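Local coordinates for fiber protein 2 (Fowl adenovirus 1, PDB 2VTW) that probably binds a host-cell receptor through this C-terminal head domain, giving the virion its initial attachment to the target cell, at residues 6-11 with 32-37; 72-77 with 84-89; 77-82 with 162-167; 132-137 with 187-192. All coordinates share one frame; numbering follows the deposited sequence.

How the contacts relate
All four contacts belong to one head domain of the trimeric fibre and reach the same curled sheet. Contacts 1 and 2 meet at Gly89, whose backbone N and O lie 2.8 Å from Tyr33 OH and 2.7 Å from Ser9 OG. Contacts 2 and 3 share Ser77, where strand 71-76 gives way to its loop, and their strands are joined by Val76 N and Ile167 O, 2.9 Å apart. Contact 4 lies across the chain's centre from contact 3, their centres about 25 Å apart. Each of these two holds a sulfate, probably from the crystallisation liquor. Contacts 1 and 4 both touch the second subunit, contact 4 far more extensively.

Contact 1 (6-11 with 32-37); sequences AFTSGT and SYFLQQ
Phe7 to Gly10 pair with Phe34 to Gln37 in the antiparallel hairpin of strands 4-23 and 28-40, part of the beta-sandwich of the fibre head. Phe7 with Gln37 and Ser9 with Leu35 are the hydrogen-bonded pairs, each joined by two backbone bonds, as from Ser9 N to Leu35 O (2.9 Å). Thr8 with Gln36 and Gly10 with Phe34 are the non-hydrogen-bonded pairs. Beyond them Thr11 N still reaches Tyr33 O at 3.0 Å, although that bond is bent to 140° at the hydrogen.

Phe7 and Gln37 run side by side on one face of the sheet. Gln37 OE1 sits at the edge of the phenyl ring, 3.5 Å from Phe7 CD2, while its NE2 binds Thr46 OG1. With CG lodged between its backbone N and carbonyl carbon (chi1 70°), Tyr33 turns its ring toward the other strand. Tyr33 CE1 comes within 3.3 Å of Gly10 CA, and Ser9 OG lies at the ring's edge, in its plane, 2.8 Å from Tyr33 OH. Gly89 ties down both hydroxyls, its N bonding Tyr33 OH and its O Ser9 OG. On the other face the methyl CG2 of Thr8 approaches Phe34 CZ obliquely at 3.4 Å, and a water bridges Thr8 OG1 to Gln36 NE2.

Ile88 packs against Ser9, Tyr33 and Leu35. Backbone bonds continue the sheet outward, from Phe34 and Gln36 to strand 43-53 and from Ala6 and Thr8 to strand 92-94.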
# COMPACT_ATOMS: atom_id res chain seq x y z
N ALA A 6 7.97 8.25 15.89
CA ALA A 6 8.84 7.91 14.75
C ALA A 6 10.14 7.26 15.20
O ALA A 6 10.70 7.67 16.22
CB ALA A 6 9.17 9.19 13.96
N PHE A 7 10.62 6.28 14.45
CA PHE A 7 11.97 5.71 14.60
C PHE A 7 12.71 5.72 13.23
O PHE A 7 12.10 5.43 12.19
CB PHE A 7 11.87 4.27 15.13
CG PHE A 7 13.18 3.55 15.22
CD1 PHE A 7 14.20 4.00 16.07
CD2 PHE A 7 13.39 2.38 14.48
CE1 PHE A 7 15.40 3.30 16.16
CE2 PHE A 7 14.60 1.68 14.58
CZ PHE A 7 15.60 2.14 15.43
N THR A 8 14.00 6.08 13.25
CA THR A 8 14.86 6.12 12.06
C THR A 8 16.15 5.39 12.37
O THR A 8 16.76 5.60 13.42
CB THR A 8 15.20 7.55 11.64
OG1 THR A 8 13.98 8.29 11.51
CG2 THR A 8 15.98 7.60 10.31
N SER A 9 16.59 4.55 11.45
CA SER A 9 17.85 3.84 11.60
C SER A 9 18.47 3.60 10.23
O SER A 9 17.77 3.54 9.23
CB SER A 9 17.62 2.50 12.28
OG SER A 9 18.83 1.77 12.42
N GLY A 10 19.79 3.45 10.21
CA GLY A 10 20.52 3.14 8.97
C GLY A 10 21.13 4.40 8.43
O GLY A 10 21.15 5.40 9.14
N THR A 11 21.60 4.36 7.18
CA THR A 11 22.23 5.53 6.53
C THR A 11 21.36 6.15 5.45
O THR A 11 20.96 5.48 4.49
CB THR A 11 23.61 5.18 5.86
OG1 THR A 11 23.51 3.95 5.10
CG2 THR A 11 24.69 5.07 6.92
N SER A 32 23.46 -2.07 2.98
CA SER A 32 23.05 -0.85 3.67
C SER A 32 21.53 -0.77 3.68
O SER A 32 20.86 -1.47 2.92
CB SER A 32 23.65 0.37 2.98
OG SER A 32 25.03 0.13 2.69
N TYR A 33 20.99 0.07 4.54
CA TYR A 33 19.54 0.20 4.63
C TYR A 33 19.21 1.56 5.20
O TYR A 33 20.04 2.19 5.87
CB TYR A 33 18.92 -0.92 5.49
CG TYR A 33 19.27 -0.76 6.95
CD1 TYR A 33 18.53 0.08 7.76
CD2 TYR A 33 20.40 -1.38 7.50
CE1 TYR A 33 18.86 0.29 9.09
CE2 TYR A 33 20.76 -1.17 8.86
CZ TYR A 33 19.96 -0.33 9.64
OH TYR A 33 20.25 -0.08 10.95
N PHE A 34 18.00 2.03 4.91
CA PHE A 34 17.46 3.14 5.63
C PHE A 34 16.01 2.79 6.00
O PHE A 34 15.19 2.48 5.12
CB PHE A 34 17.55 4.39 4.78
CG PHE A 34 17.36 5.65 5.56
CD1 PHE A 34 18.07 5.87 6.74
CD2 PHE A 34 16.49 6.62 5.14
CE1 PHE A 34 17.90 7.02 7.47
CE2 PHE A 34 16.32 7.78 5.88
CZ PHE A 34 17.03 7.97 7.05
N LEU A 35 15.74 2.84 7.30
CA LEU A 35 14.48 2.39 7.92
C LEU A 35 13.84 3.58 8.62
O LEU A 35 14.47 4.22 9.47
CB LEU A 35 14.80 1.31 8.95
CG LEU A 35 13.67 0.83 9.87
CD1 LEU A 35 12.53 0.22 9.00
CD2 LEU A 35 14.20 -0.21 10.90
N GLN A 36 12.61 3.92 8.24
CA GLN A 36 11.88 5.02 8.85
C GLN A 36 10.50 4.48 9.16
O GLN A 36 9.78 4.07 8.24
CB GLN A 36 11.79 6.20 7.89
CG GLN A 36 13.15 6.91 7.64
CD GLN A 36 13.11 7.90 6.51
OE1 GLN A 36 13.17 7.50 5.35
NE2 GLN A 36 13.00 9.19 6.83
N GLN A 37 10.16 4.41 10.45
CA GLN A 37 8.85 3.91 10.92
C GLN A 37 8.08 4.98 11.68
O GLN A 37 8.68 5.85 12.33
CB GLN A 37 9.04 2.72 11.83
CG GLN A 37 9.74 1.56 11.17
CD GLN A 37 10.01 0.43 12.12
OE1 GLN A 37 10.84 0.56 13.02
NE2 GLN A 37 9.34 -0.71 11.91
O HOH W 1 13.30 10.23 9.67
O HOH W 2 23.17 1.42 6.13

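Contact 2 (72-77 with 84-89); sequences FTVWVS and NPSNIG
Trp75 and Ser86 make the direct hydrogen bond of this contact: Trp75 N points almost straight at Ser86 OG (2.9 Å, 167°). The hydroxyl, turned beside its own backbone N (chi1 -73°), also bonds Asn20 O, so one side chain ties the loop to strands 71-76 and 4-23. A water adds a second polar link, donating to Trp75 O and to Asn84 OD1 while accepting from Ser86 N.

Pro85 makes the apolar contact, crossing the indole obliquely with CG over one face of the five-membered ring, a CH-pi approach 4.2 Å from the centroid. Pro85 CB is 3.8 Å from Trp75 CD1. Ile88 CG1 on Trp75 O (3.6 Å) and Ser77 CB on Asn84 OD1 (3.8 Å) are carbon-oxygen van der Waals contacts. Ser77 N is buried here without a polar partner in the model.

Within the loop, the Asn84 amide closes on Ile88 in both directions. OD1 accepts from Ile88 N (2.9 Å), and ND2 donates to Ile88 O (2.7 Å), meeting a lone pair in the carbonyl plane. These bonds lie across a type I beta turn, Asn84 to Asn87, closed by Asn87 N on Asn84 O, in the loop folding back over strand 71-76.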
# COMPACT_ATOMS: atom_id res chain seq x y z
N PHE A 72 16.18 -12.95 -0.91
CA PHE A 72 16.89 -12.65 0.32
C PHE A 72 16.00 -11.94 1.32
O PHE A 72 15.05 -11.23 0.94
CB PHE A 72 18.18 -11.87 0.05
CG PHE A 72 18.00 -10.44 -0.38
CD1 PHE A 72 17.85 -9.44 0.55
CD2 PHE A 72 18.05 -10.10 -1.73
CE1 PHE A 72 17.70 -8.13 0.17
CE2 PHE A 72 17.91 -8.79 -2.14
CZ PHE A 72 17.75 -7.80 -1.19
N THR A 73 16.31 -12.13 2.61
CA THR A 73 15.44 -11.65 3.69
C THR A 73 16.15 -10.61 4.53
O THR A 73 17.34 -10.74 4.85
CB THR A 73 14.97 -12.81 4.58
OG1 THR A 73 14.27 -13.76 3.76
CG2 THR A 73 14.07 -12.34 5.74
N VAL A 74 15.40 -9.57 4.86
CA VAL A 74 15.79 -8.56 5.83
C VAL A 74 14.75 -8.58 6.98
O VAL A 74 13.53 -8.60 6.74
CB VAL A 74 15.85 -7.16 5.18
CG1 VAL A 74 16.11 -6.05 6.23
CG2 VAL A 74 16.93 -7.14 4.11
N TRP A 75 15.24 -8.64 8.21
CA TRP A 75 14.42 -8.58 9.42
C TRP A 75 14.39 -7.19 9.99
O TRP A 75 15.43 -6.63 10.28
CB TRP A 75 14.97 -9.55 10.48
CG TRP A 75 14.65 -10.95 10.18
CD1 TRP A 75 15.43 -11.85 9.55
CD2 TRP A 75 13.41 -11.62 10.46
NE1 TRP A 75 14.77 -13.05 9.42
CE2 TRP A 75 13.52 -12.93 9.97
CE3 TRP A 75 12.21 -11.23 11.06
CZ2 TRP A 75 12.49 -13.85 10.09
CZ3 TRP A 75 11.20 -12.14 11.17
CH2 TRP A 75 11.34 -13.44 10.70
N VAL A 76 13.20 -6.59 10.12
CA VAL A 76 13.09 -5.33 10.88
C VAL A 76 12.66 -5.67 12.30
O VAL A 76 11.67 -6.41 12.51
CB VAL A 76 12.12 -4.32 10.24
CG1 VAL A 76 11.87 -3.14 11.17
CG2 VAL A 76 12.69 -3.84 8.92
N SER A 77 13.40 -5.11 13.27
CA SER A 77 13.26 -5.46 14.68
C SER A 77 13.14 -4.21 15.49
O SER A 77 13.74 -3.20 15.13
CB SER A 77 14.45 -6.29 15.16
OG SER A 77 14.33 -6.64 16.53
N ASN A 84 17.41 -9.47 16.97
CA ASN A 84 17.80 -8.55 15.91
C ASN A 84 18.66 -9.27 14.86
O ASN A 84 19.81 -8.92 14.66
CB ASN A 84 18.56 -7.39 16.52
CG ASN A 84 18.68 -6.20 15.59
OD1 ASN A 84 18.19 -6.22 14.44
ND2 ASN A 84 19.29 -5.12 16.08
N PRO A 85 18.09 -10.27 14.17
CA PRO A 85 18.84 -11.14 13.25
C PRO A 85 19.64 -10.42 12.15
O PRO A 85 20.66 -10.95 11.70
CB PRO A 85 17.74 -12.00 12.60
CG PRO A 85 16.56 -11.87 13.47
CD PRO A 85 16.66 -10.62 14.23
N SER A 86 19.17 -9.24 11.75
CA SER A 86 19.73 -8.45 10.64
C SER A 86 20.55 -7.26 11.09
O SER A 86 21.11 -6.57 10.27
CB SER A 86 18.59 -7.96 9.70
OG SER A 86 18.07 -9.05 8.93
N ASN A 87 20.58 -7.01 12.39
CA ASN A 87 21.49 -6.04 12.99
C ASN A 87 21.04 -4.64 12.64
O ASN A 87 21.85 -3.79 12.27
CB ASN A 87 22.95 -6.33 12.57
CG ASN A 87 23.99 -5.46 13.29
OD1 ASN A 87 23.80 -5.04 14.45
ND2 ASN A 87 25.09 -5.16 12.58
N ILE A 88 19.74 -4.40 12.77
CA ILE A 88 19.23 -3.04 12.73
C ILE A 88 19.93 -2.27 13.84
O ILE A 88 19.93 -2.72 14.98
CB ILE A 88 17.68 -2.95 12.89
CG1 ILE A 88 16.97 -3.83 11.85
CG2 ILE A 88 17.17 -1.53 12.73
CD1 ILE A 88 17.45 -3.62 10.41
N GLY A 89 20.52 -1.13 13.50
CA GLY A 89 21.26 -0.31 14.43
C GLY A 89 20.37 0.59 15.27
O GLY A 89 19.19 0.83 14.94
O HOH W 3 16.82 -7.59 12.65

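Contact 3 (77-82 with 162-167); sequences SSFLTQ and TTYNLI. With SO4 (sulfate ion), chain G.
Gln82 extends its side chain between Tyr164 and a bound sulfate. CB already lies 3.6 Å from Tyr164 OH, and CG, set beside the backbone N (chi1 -54°), passes the sulfate at 3.4 Å from O3. From CD the amide divides its two ends between two partners. OE1 takes a short 2.5 Å hydrogen bond from Tyr164 OH, with the donor standing 36° out of the carbonyl plane and the amide nearly perpendicular to the phenol ring. NE2 turns to the sulfate instead, bonding O1 at 3.1 Å and O2 more weakly. The same ion takes Thr81 N and Gln82 N on its O3. Asn160 ND2 is a second partner of Tyr164 OH.

The loop that follows strand 71-76 thereby folds against the start of strand 163-173 in the head's beta-sandwich. An ST turn shapes its first residues, Ser77 OG accepting from Phe79 N, and the same hydroxyl bonds Cys83 O.

Phe79 and Tyr164 form a T-shaped pair, centroids 4.8 Å apart and planes at 70°. The tyrosine edge is directed at the phenyl face, with Tyr164 CD1 over its centre, while Ser78 OG lies over the opposite face toward the rim. Leu166 presses CD2 to 3.5 Å from Ser77 CB and CD1 to 4.0 Å from Phe79 CD2. A water accepts from Ser78 N and donates to Asn165 O, linking the loop to the strand.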
# COMPACT_ATOMS: atom_id res chain seq x y z
N SER A 77 13.40 -5.11 13.27
CA SER A 77 13.26 -5.46 14.68
C SER A 77 13.14 -4.21 15.49
O SER A 77 13.74 -3.20 15.13
CB SER A 77 14.45 -6.29 15.16
OG SER A 77 14.33 -6.64 16.53
N SER A 78 12.30 -4.27 16.52
CA SER A 78 12.21 -3.29 17.57
C SER A 78 12.97 -3.75 18.86
O SER A 78 13.00 -3.01 19.82
CB SER A 78 10.75 -3.02 17.95
OG SER A 78 10.13 -4.20 18.47
N PHE A 79 13.54 -4.96 18.85
CA PHE A 79 14.28 -5.54 19.98
C PHE A 79 15.76 -5.60 19.57
O PHE A 79 16.27 -6.66 19.16
CB PHE A 79 13.79 -6.96 20.29
CG PHE A 79 12.31 -7.05 20.61
CD1 PHE A 79 11.82 -6.64 21.84
CD2 PHE A 79 11.42 -7.55 19.66
CE1 PHE A 79 10.47 -6.74 22.13
CE2 PHE A 79 10.07 -7.66 19.95
CZ PHE A 79 9.59 -7.25 21.18
N LEU A 80 16.41 -4.45 19.62
CA LEU A 80 17.70 -4.28 18.98
C LEU A 80 18.81 -5.02 19.69
O LEU A 80 19.85 -5.22 19.08
CB LEU A 80 18.06 -2.79 18.86
CG LEU A 80 17.11 -1.94 18.00
CD1 LEU A 80 17.61 -0.53 17.82
CD2 LEU A 80 16.90 -2.62 16.64
N THR A 81 18.61 -5.44 20.95
CA THR A 81 19.58 -6.32 21.62
C THR A 81 19.08 -7.75 21.79
O THR A 81 19.81 -8.69 21.46
CB THR A 81 20.06 -5.70 22.98
OG1 THR A 81 18.93 -5.26 23.75
CG2 THR A 81 20.93 -4.50 22.72
N GLN A 82 17.83 -7.94 22.22
CA GLN A 82 17.30 -9.29 22.48
C GLN A 82 16.98 -10.14 21.24
O GLN A 82 17.06 -11.37 21.29
CB GLN A 82 16.03 -9.24 23.34
CG GLN A 82 16.13 -8.49 24.67
CD GLN A 82 14.80 -8.54 25.43
OE1 GLN A 82 14.34 -9.61 25.82
NE2 GLN A 82 14.18 -7.38 25.62
N THR A 162 12.25 -17.67 24.22
CA THR A 162 11.11 -16.80 24.10
C THR A 162 10.96 -16.31 22.63
O THR A 162 11.92 -16.15 21.88
CB THR A 162 11.19 -15.64 25.12
OG1 THR A 162 10.58 -16.07 26.35
CG2 THR A 162 10.49 -14.38 24.65
N THR A 163 9.72 -16.10 22.25
CA THR A 163 9.34 -15.68 20.90
C THR A 163 9.18 -14.16 20.92
O THR A 163 8.64 -13.60 21.87
CB THR A 163 8.08 -16.48 20.51
OG1 THR A 163 8.34 -17.33 19.38
CG2 THR A 163 6.90 -15.64 20.38
N TYR A 164 9.75 -13.48 19.92
CA TYR A 164 9.57 -12.05 19.70
C TYR A 164 8.97 -11.81 18.29
O TYR A 164 9.34 -12.47 17.31
CB TYR A 164 10.91 -11.30 19.76
CG TYR A 164 11.67 -11.43 21.05
CD1 TYR A 164 11.77 -10.36 21.93
CD2 TYR A 164 12.33 -12.62 21.37
CE1 TYR A 164 12.50 -10.47 23.13
CE2 TYR A 164 13.06 -12.74 22.57
CZ TYR A 164 13.13 -11.66 23.45
OH TYR A 164 13.85 -11.77 24.64
N ASN A 165 8.06 -10.84 18.19
CA ASN A 165 7.41 -10.52 16.91
C ASN A 165 8.18 -9.44 16.14
O ASN A 165 8.33 -8.32 16.60
CB ASN A 165 5.97 -10.11 17.13
CG ASN A 165 5.12 -11.22 17.74
OD1 ASN A 165 5.22 -12.40 17.39
ND2 ASN A 165 4.28 -10.83 18.66
N LEU A 166 8.71 -9.85 14.98
CA LEU A 166 9.45 -8.99 14.05
C LEU A 166 8.76 -9.01 12.67
O LEU A 166 7.91 -9.87 12.43
CB LEU A 166 10.88 -9.50 13.90
CG LEU A 166 11.92 -9.13 15.00
CD1 LEU A 166 11.56 -9.74 16.36
CD2 LEU A 166 13.32 -9.55 14.53
N ILE A 167 9.18 -8.10 11.78
CA ILE A 167 8.74 -8.10 10.38
C ILE A 167 9.82 -8.68 9.44
O ILE A 167 10.89 -8.13 9.34
CB ILE A 167 8.35 -6.66 9.87
CG1 ILE A 167 7.54 -5.89 10.92
CG2 ILE A 167 7.59 -6.78 8.49
CD1 ILE A 167 7.45 -4.39 10.73
S SO4 G . 15.68 -4.75 23.62
O1 SO4 G . 14.24 -4.91 23.67
O2 SO4 G . 16.19 -4.94 24.97
O3 SO4 G . 16.32 -5.72 22.75
O4 SO4 G . 15.96 -3.37 23.26
O HOH W 4 10.11 -6.07 16.63

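Contact 4 (132-137 with 187-192); sequences ESYRPI and VAIGPV. With SO4 (sulfate ion), chain N.
Tyr134 and Pro136 pack on Val187, Ile189 and Val192 where strand 129-140 runs against strand 185-197 in the beta-sandwich of the fibre head. With CG opposite its carbonyl carbon (chi1 -60°), Tyr134 carries the ring out to Val192. The methyl CG2 of Val192 stands over one face of the Tyr134 ring, 4.0 Å from the centroid, a CH-pi contact offset toward the rim. At the root of the same side chain Tyr134 CB meets Ile189 CD1, also at 4.0 Å. Pro136 fits CB against Val187 CG2 (3.7 Å). Ile147 of strand 147-157 packs on both Pro136 and Ile189.

Outward from this centre the backbones join at one antiparallel hydrogen-bonded pair, Ile137 with Ala188, in which Ile137 N gives to Ala188 O (2.9 Å) and Ala188 N to Ile137 O (3.0 Å). From there the strands splay: the axes of 132-135 and 187-192 run at 137° and come no closer than 7.2 Å. A water joins the diverging backbones, donating to Arg135 O and accepting from Gly190 N. Pro191, preceded by a cis peptide bond, turns its carbonyl toward the Tyr134 ring, O to CE1 3.3 Å.

Ser133 to Arg135 of strand 129-140 also pair with an antiparallel strand of the second subunit, carrying the sheet across the trimer interface. Arg127 of that subunit shares a sulfate with Arg135, whose NH2 bonds sulfate O1 at 2.9 Å near the guanidinium plane.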
# COMPACT_ATOMS: atom_id res chain seq x y z
N GLU A 132 4.30 -6.99 -2.69
CA GLU A 132 4.36 -5.74 -3.44
C GLU A 132 5.44 -5.81 -4.52
O GLU A 132 6.49 -6.40 -4.31
CB GLU A 132 4.70 -4.60 -2.49
CG GLU A 132 3.61 -4.27 -1.46
CD GLU A 132 2.43 -3.46 -2.00
OE1 GLU A 132 2.19 -3.38 -3.25
OE2 GLU A 132 1.74 -2.89 -1.14
N SER A 133 5.20 -5.19 -5.67
CA SER A 133 6.12 -5.26 -6.81
C SER A 133 6.93 -4.00 -6.96
O SER A 133 6.39 -2.92 -6.96
CB SER A 133 5.35 -5.57 -8.10
OG SER A 133 4.59 -6.78 -7.96
N TYR A 134 8.26 -4.14 -7.04
CA TYR A 134 9.15 -2.98 -7.22
C TYR A 134 10.09 -3.19 -8.39
O TYR A 134 10.42 -4.32 -8.76
CB TYR A 134 10.02 -2.70 -5.96
CG TYR A 134 9.21 -2.41 -4.77
CD1 TYR A 134 9.01 -1.12 -4.31
CD2 TYR A 134 8.59 -3.45 -4.09
CE1 TYR A 134 8.21 -0.88 -3.20
CE2 TYR A 134 7.81 -3.23 -3.01
CZ TYR A 134 7.61 -1.94 -2.58
OH TYR A 134 6.81 -1.79 -1.47
N ARG A 135 10.52 -2.08 -8.96
CA ARG A 135 11.67 -2.12 -9.83
C ARG A 135 12.81 -1.36 -9.15
O ARG A 135 12.67 -0.19 -8.84
CB ARG A 135 11.36 -1.52 -11.19
CG ARG A 135 12.54 -1.60 -12.15
CD ARG A 135 12.30 -0.86 -13.44
NE ARG A 135 11.45 -1.62 -14.36
CZ ARG A 135 10.27 -1.24 -14.84
NH1 ARG A 135 9.74 -0.07 -14.53
NH2 ARG A 135 9.61 -2.03 -15.69
N PRO A 136 13.95 -2.05 -8.96
CA PRO A 136 15.12 -1.40 -8.39
C PRO A 136 16.00 -0.70 -9.44
O PRO A 136 15.79 -0.86 -10.65
CB PRO A 136 15.89 -2.56 -7.80
CG PRO A 136 15.64 -3.66 -8.74
CD PRO A 136 14.24 -3.45 -9.30
N ILE A 137 17.00 0.00 -8.94
CA ILE A 137 18.02 0.69 -9.74
C ILE A 137 19.34 -0.12 -9.70
O ILE A 137 19.77 -0.56 -8.62
CB ILE A 137 18.28 2.08 -9.15
CG1 ILE A 137 17.43 3.16 -9.85
CG2 ILE A 137 19.74 2.46 -9.32
CD1 ILE A 137 18.19 3.94 -10.91
N VAL A 187 22.63 -2.81 -6.55
CA VAL A 187 21.17 -2.83 -6.68
C VAL A 187 20.63 -2.10 -5.47
O VAL A 187 21.11 -2.30 -4.35
CB VAL A 187 20.60 -4.26 -6.78
CG1 VAL A 187 20.99 -5.09 -5.55
CG2 VAL A 187 19.05 -4.23 -6.98
N ALA A 188 19.71 -1.17 -5.70
CA ALA A 188 19.12 -0.35 -4.67
C ALA A 188 17.60 -0.35 -4.89
O ALA A 188 17.11 -0.21 -6.04
CB ALA A 188 19.67 1.05 -4.69
N ILE A 189 16.86 -0.52 -3.80
CA ILE A 189 15.42 -0.77 -3.86
C ILE A 189 14.74 0.03 -2.79
O ILE A 189 15.25 0.16 -1.67
CB ILE A 189 15.09 -2.27 -3.67
CG1 ILE A 189 13.58 -2.52 -3.74
CG2 ILE A 189 15.63 -2.75 -2.35
CD1 ILE A 189 13.20 -3.97 -3.91
N GLY A 190 13.58 0.58 -3.15
CA GLY A 190 12.69 1.26 -2.21
C GLY A 190 12.10 2.53 -2.77
O GLY A 190 12.36 2.89 -3.93
N PRO A 191 11.32 3.24 -1.95
CA PRO A 191 10.96 2.84 -0.57
C PRO A 191 9.96 1.69 -0.56
O PRO A 191 8.98 1.71 -1.32
CB PRO A 191 10.34 4.11 0.03
CG PRO A 191 9.88 4.91 -1.14
CD PRO A 191 10.72 4.52 -2.33
N VAL A 192 10.25 0.66 0.23
CA VAL A 192 9.34 -0.46 0.41
C VAL A 192 8.51 -0.12 1.63
O VAL A 192 9.07 -0.00 2.72
CB VAL A 192 10.10 -1.74 0.63
CG1 VAL A 192 9.13 -2.91 0.90
CG2 VAL A 192 11.02 -2.04 -0.58
S SO4 N . 11.36 -3.45 -18.56
O1 SO4 N . 10.81 -4.06 -17.34
O2 SO4 N . 12.74 -2.98 -18.32
O3 SO4 N . 11.48 -4.50 -19.56
O4 SO4 N . 10.55 -2.35 -19.08
O HOH W 5 6.07 0.49 -1.24
O HOH W 6 12.70 0.80 -6.08